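Local coordinates for B-type Cna protein (Enterococcus faecium, PDB 6FWY) that is of unknown function but, as a surface-protein thioester domain with a slipknot topology, probably helps the bacterium attach covalently to host targets, at residues A[79-84]-A[107-112]; A[145-148]-A[152-155]. All coordinates share one frame; numbering follows the deposited sequence.

Contact 1. Residues A[79-84]-A[107-112]; sequences YRMFKG and QLVSWV
Extended through chi1 (178°) and chi2, Met81 reaches straight out from helix 76-84 toward Val109 and Ser110 of helix 99-113; only at the last torsion does it bend, chi3 being 78°. The extended part does the apolar packing: Met81 CG lies 3.6 Å from Val109 CG1, the methyl that stands beside the carbonyl carbon, and the two side chains slip past one another in opposite directions. Further out, the sulfur settles against Ser110, Met81 SD being 3.5 Å from Ser110 CA and 3.6 Å from Ser110 CB. The bend turns the terminal methyl back, Met81 CE still 4.1 Å from Ser110 CB, over one face of the Phe82 ring, 3.7 Å above its plane and displaced toward the rim. One side chain thus bridges two helices of the thioester domain; the closest alpha carbons of the two segments, Met81 CA and Val109 CA, are 7.2 Å apart. Gln107 and Cys52 of strand 49-52 are probably the thioester pair, as in other thioester domains, although Gln107 is modelled as an intact amide, hydrogen-bonded through OE1 to Cys52 N. Ser110 OG bonds to Cys52 O. All three touching residues are buried, and the interface of 128 Å² is made by van der Waals contact. Tyr51 of that strand packs against Met81 and Ser110, while Phe141 of helix 131-150 touches Val109.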
loop_
_atom_site.group_PDB
_atom_site.type_symbol
_atom_site.label_atom_id
_atom_site.label_comp_id
_atom_site.label_asym_id
_atom_site.label_seq_id
_atom_site.Cartn_x
_atom_site.Cartn_y
_atom_site.Cartn_z
ATOM N N TYR A 79 1.266 -7.317 -1.629
ATOM C CA TYR A 79 1.929 -6.006 -1.675
ATOM C C TYR A 79 3.321 -6.149 -2.240
ATOM O O TYR A 79 3.669 -5.468 -3.186
ATOM C CB TYR A 79 1.998 -5.361 -0.280
ATOM C CG TYR A 79 2.834 -4.100 -0.240
ATOM C CD1 TYR A 79 2.348 -2.889 -0.750
ATOM C CD2 TYR A 79 4.117 -4.112 0.304
ATOM C CE1 TYR A 79 3.127 -1.733 -0.722
ATOM C CE2 TYR A 79 4.908 -2.981 0.342
ATOM C CZ TYR A 79 4.411 -1.792 -0.173
ATOM O OH TYR A 79 5.179 -0.674 -0.129
ATOM N N ARG A 80 4.100 -7.064 -1.666
ATOM C CA ARG A 80 5.470 -7.281 -2.102
ATOM C C ARG A 80 5.580 -7.824 -3.521
ATOM O O ARG A 80 6.525 -7.481 -4.221
ATOM C CB ARG A 80 6.201 -8.188 -1.111
ATOM C CG ARG A 80 6.564 -7.469 0.178
ATOM C CD ARG A 80 7.543 -8.263 1.017
ATOM N NE ARG A 80 6.945 -9.493 1.537
ATOM C CZ ARG A 80 6.220 -9.607 2.652
ATOM N NH1 ARG A 80 5.966 -8.556 3.446
ATOM N NH2 ARG A 80 5.753 -10.818 2.980
ATOM N N MET A 81 4.621 -8.638 -3.954
ATOM C CA MET A 81 4.612 -9.120 -5.333
ATOM C C MET A 81 4.600 -7.931 -6.298
ATOM O O MET A 81 5.371 -7.917 -7.259
ATOM C CB MET A 81 3.410 -10.031 -5.605
ATOM C CG MET A 81 3.302 -10.533 -7.046
ATOM S SD MET A 81 1.682 -11.251 -7.396
ATOM C CE MET A 81 0.666 -9.769 -7.629
ATOM N N PHE A 82 3.725 -6.957 -6.044
ATOM C CA PHE A 82 3.682 -5.748 -6.853
ATOM C C PHE A 82 4.978 -4.945 -6.757
ATOM O O PHE A 82 5.548 -4.609 -7.766
ATOM C CB PHE A 82 2.483 -4.869 -6.486
ATOM C CG PHE A 82 1.172 -5.377 -7.019
ATOM C CD1 PHE A 82 0.805 -5.140 -8.343
ATOM C CD2 PHE A 82 0.294 -6.066 -6.203
ATOM C CE1 PHE A 82 -0.419 -5.591 -8.838
ATOM C CE2 PHE A 82 -0.918 -6.532 -6.690
ATOM C CZ PHE A 82 -1.272 -6.291 -8.008
ATOM N N LYS A 83 5.442 -4.664 -5.547
ATOM C CA LYS A 83 6.660 -3.847 -5.329
ATOM C C LYS A 83 7.925 -4.477 -5.916
ATOM O O LYS A 83 8.778 -3.770 -6.442
ATOM C CB LYS A 83 6.865 -3.575 -3.842
ATOM C CG LYS A 83 7.878 -2.490 -3.544
ATOM C CD LYS A 83 8.258 -2.402 -2.076
ATOM C CE LYS A 83 9.478 -1.488 -1.930
ATOM N NZ LYS A 83 9.622 -0.978 -0.544
ATOM N N GLY A 84 8.031 -5.805 -5.815
ATOM C CA GLY A 84 9.199 -6.551 -6.302
ATOM C C GLY A 84 9.044 -7.228 -7.652
ATOM O O GLY A 84 9.961 -7.886 -8.108
ATOM N N GLN A 107 2.648 -12.863 -12.788
ATOM C CA GLN A 107 1.341 -13.541 -12.771
ATOM C C GLN A 107 1.455 -14.964 -12.185
ATOM O O GLN A 107 0.541 -15.444 -11.517
ATOM C CB GLN A 107 0.732 -13.571 -14.185
ATOM C CG GLN A 107 -0.576 -14.351 -14.351
ATOM C CD GLN A 107 -1.679 -13.832 -13.446
ATOM O OE1 GLN A 107 -2.247 -12.783 -13.697
ATOM N NE2 GLN A 107 -1.981 -14.571 -12.390
ATOM N N LEU A 108 2.582 -15.621 -12.444
ATOM C CA LEU A 108 2.826 -16.951 -11.895
ATOM C C LEU A 108 2.888 -16.887 -10.359
ATOM O O LEU A 108 2.240 -17.664 -9.680
ATOM C CB LEU A 108 4.104 -17.526 -12.513
ATOM C CG LEU A 108 4.455 -18.993 -12.298
ATOM C CD1 LEU A 108 3.313 -19.952 -12.663
ATOM C CD2 LEU A 108 5.691 -19.248 -13.152
ATOM N N VAL A 109 3.615 -15.903 -9.826
ATOM C CA VAL A 109 3.613 -15.599 -8.383
ATOM C C VAL A 109 2.186 -15.353 -7.864
ATOM O O VAL A 109 1.778 -15.945 -6.863
ATOM C CB VAL A 109 4.512 -14.385 -8.037
ATOM C CG1 VAL A 109 4.356 -13.963 -6.574
ATOM C CG2 VAL A 109 5.953 -14.728 -8.335
ATOM N N SER A 110 1.436 -14.508 -8.546
ATOM C CA SER A 110 0.045 -14.264 -8.163
ATOM C C SER A 110 -0.792 -15.558 -8.038
ATOM O O SER A 110 -1.512 -15.745 -7.063
ATOM C CB SER A 110 -0.628 -13.305 -9.151
ATOM O OG SER A 110 -1.930 -12.970 -8.721
ATOM N N TRP A 111 -0.684 -16.433 -9.033
ATOM C CA TRP A 111 -1.437 -17.689 -9.039
ATOM C C TRP A 111 -1.071 -18.581 -7.845
ATOM O O TRP A 111 -1.942 -19.148 -7.209
ATOM C CB TRP A 111 -1.235 -18.455 -10.349
ATOM C CG TRP A 111 -2.042 -17.963 -11.542
ATOM C CD1 TRP A 111 -3.316 -17.442 -11.529
ATOM C CD2 TRP A 111 -1.648 -18.001 -12.913
ATOM N NE1 TRP A 111 -3.724 -17.172 -12.796
ATOM C CE2 TRP A 111 -2.724 -17.490 -13.669
ATOM C CE3 TRP A 111 -0.489 -18.402 -13.576
ATOM C CZ2 TRP A 111 -2.671 -17.363 -15.061
ATOM C CZ3 TRP A 111 -0.443 -18.304 -14.958
ATOM C CH2 TRP A 111 -1.512 -17.784 -15.685
ATOM N N VAL A 112 0.223 -18.669 -7.551
ATOM C CA VAL A 112 0.731 -19.455 -6.424
ATOM C C VAL A 112 0.299 -18.848 -5.094
ATOM O O VAL A 112 -0.232 -19.542 -4.250
ATOM C CB VAL A 112 2.263 -19.603 -6.498
ATOM C CG1 VAL A 112 2.822 -20.286 -5.245
ATOM C CG2 VAL A 112 2.637 -20.406 -7.741
#

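Contact 2. Residues A[145-148]-A[152-155]; sequences YDYA and KDTP
Tyr147, on the helix 131-150, and Asp153, in the irregular segment that follows it, belong to backbones that stay well apart, the nearest pair of alpha carbons being Tyr147 CA and Lys152 CA at 8.2 Å. The gap is spanned by side chains alone. A trans first torsion (chi1 179°) sends the Tyr147 ring out from the helix, and its phenol donates a hydrogen bond to the carboxylate, with Tyr147 OH only 2.5 Å from Asp153 OD2. The acceptor lies at the ring edge, in the ring plane, whereas the hydroxyl meets the carboxylate on the anti side of OD2, 19° out of its plane. Ring and carboxylate are turned 48° apart, and the side chains cross at about a right angle. This one residue pair makes the contact, a single polar touch; the two segments bury 99 Å² in all. The bond links helix 131-150 to the loop just after its C-terminal end, at the protein surface. Arg80 of helix 76-84 reinforces the closure, hydrogen-bonding to Ala148 O and Asp153 O. Tyr147 also packs on Lys83 of that helix, Tyr145 lies against Val109 and Val112 of helix 99-113, and beyond Pro155 the chain runs on to strand 159-169.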
loop_
_atom_site.group_PDB
_atom_site.type_symbol
_atom_site.label_atom_id
_atom_site.label_comp_id
_atom_site.label_asym_id
_atom_site.label_seq_id
_atom_site.Cartn_x
_atom_site.Cartn_y
_atom_site.Cartn_z
ATOM N N TYR A 145 8.921 -14.385 -6.035
ATOM C CA TYR A 145 8.269 -15.235 -5.038
ATOM C C TYR A 145 9.014 -15.191 -3.697
ATOM O O TYR A 145 8.406 -14.985 -2.650
ATOM C CB TYR A 145 8.175 -16.663 -5.565
ATOM C CG TYR A 145 7.408 -17.619 -4.704
ATOM C CD1 TYR A 145 6.077 -17.406 -4.434
ATOM C CD2 TYR A 145 8.011 -18.759 -4.182
ATOM C CE1 TYR A 145 5.344 -18.292 -3.648
ATOM C CE2 TYR A 145 7.288 -19.668 -3.414
ATOM C CZ TYR A 145 5.952 -19.409 -3.142
ATOM O OH TYR A 145 5.201 -20.266 -2.378
ATOM N N ASP A 146 10.334 -15.355 -3.741
ATOM C CA ASP A 146 11.156 -15.265 -2.540
ATOM C C ASP A 146 10.914 -13.946 -1.789
ATOM O O ASP A 146 10.739 -13.944 -0.576
ATOM C CB ASP A 146 12.635 -15.418 -2.896
ATOM C CG ASP A 146 13.543 -15.502 -1.658
ATOM O OD1 ASP A 146 13.116 -16.067 -0.619
ATOM O OD2 ASP A 146 14.678 -14.963 -1.680
ATOM N N TYR A 147 10.876 -12.838 -2.528
ATOM C CA TYR A 147 10.611 -11.537 -1.938
ATOM C C TYR A 147 9.182 -11.455 -1.356
ATOM O O TYR A 147 8.990 -10.996 -0.236
ATOM C CB TYR A 147 10.871 -10.419 -2.952
ATOM C CG TYR A 147 10.593 -9.042 -2.398
ATOM C CD1 TYR A 147 11.370 -8.520 -1.362
ATOM C CD2 TYR A 147 9.540 -8.271 -2.889
ATOM C CE1 TYR A 147 11.118 -7.268 -0.839
ATOM C CE2 TYR A 147 9.280 -7.018 -2.362
ATOM C CZ TYR A 147 10.071 -6.519 -1.347
ATOM O OH TYR A 147 9.800 -5.279 -0.832
ATOM N N ALA A 148 8.192 -11.932 -2.103
ATOM C CA ALA A 148 6.803 -11.943 -1.636
ATOM C C ALA A 148 6.593 -12.758 -0.351
ATOM O O ALA A 148 5.944 -12.279 0.576
ATOM C CB ALA A 148 5.887 -12.432 -2.733
ATOM N N LYS A 152 10.434 -8.240 3.979
ATOM C CA LYS A 152 9.922 -7.594 5.195
ATOM C C LYS A 152 8.980 -6.405 4.965
ATOM O O LYS A 152 8.236 -6.039 5.877
ATOM C CB LYS A 152 11.123 -7.107 6.012
ATOM C CG LYS A 152 11.693 -5.823 5.388
ATOM C CD LYS A 152 13.167 -5.512 5.668
ATOM C CE LYS A 152 13.747 -4.625 4.558
ATOM N NZ LYS A 152 15.189 -4.336 4.807
ATOM N N ASP A 153 9.015 -5.804 3.769
ATOM C CA ASP A 153 8.297 -4.541 3.501
ATOM C C ASP A 153 6.794 -4.757 3.445
ATOM O O ASP A 153 6.313 -5.786 2.951
ATOM C CB ASP A 153 8.749 -3.885 2.193
ATOM C CG ASP A 153 10.251 -3.698 2.114
ATOM O OD1 ASP A 153 10.802 -2.905 2.897
ATOM O OD2 ASP A 153 10.888 -4.365 1.252
ATOM N N THR A 154 6.068 -3.764 3.948
ATOM C CA THR A 154 4.607 -3.780 4.049
ATOM C C THR A 154 4.103 -2.407 3.618
ATOM O O THR A 154 4.902 -1.475 3.492
ATOM C CB THR A 154 4.137 -4.040 5.501
ATOM O OG1 THR A 154 4.275 -2.845 6.281
ATOM C CG2 THR A 154 4.950 -5.194 6.177
ATOM N N PRO A 155 2.769 -2.258 3.415
ATOM C CA PRO A 155 2.205 -0.921 3.144
ATOM C C PRO A 155 1.947 -0.056 4.405
ATOM O O PRO A 155 1.209 0.934 4.328
ATOM C CB PRO A 155 0.892 -1.255 2.424
ATOM C CG PRO A 155 0.482 -2.559 3.021
ATOM C CD PRO A 155 1.746 -3.320 3.281
#

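Overall arrangement
Read from the N terminus, the chain meets contact 1 first: 79-84 on helix 76-84 pairs with 107-112 on helix 99-113, closing a loop of 22 residues that is partly helical. Contact 2 follows in series, neither nested in nor crossing the first, and closes a far shorter connection, three residues of which two still belong to helix 131-150. Their centres lie 9 Å apart, and Arg80 joins them. Helix 76-84 is therefore shared ground: it packs on helix 99-113 through contact 1 and is tied to the junction where helix 131-150 gives way to the loop leading to strand 159-169.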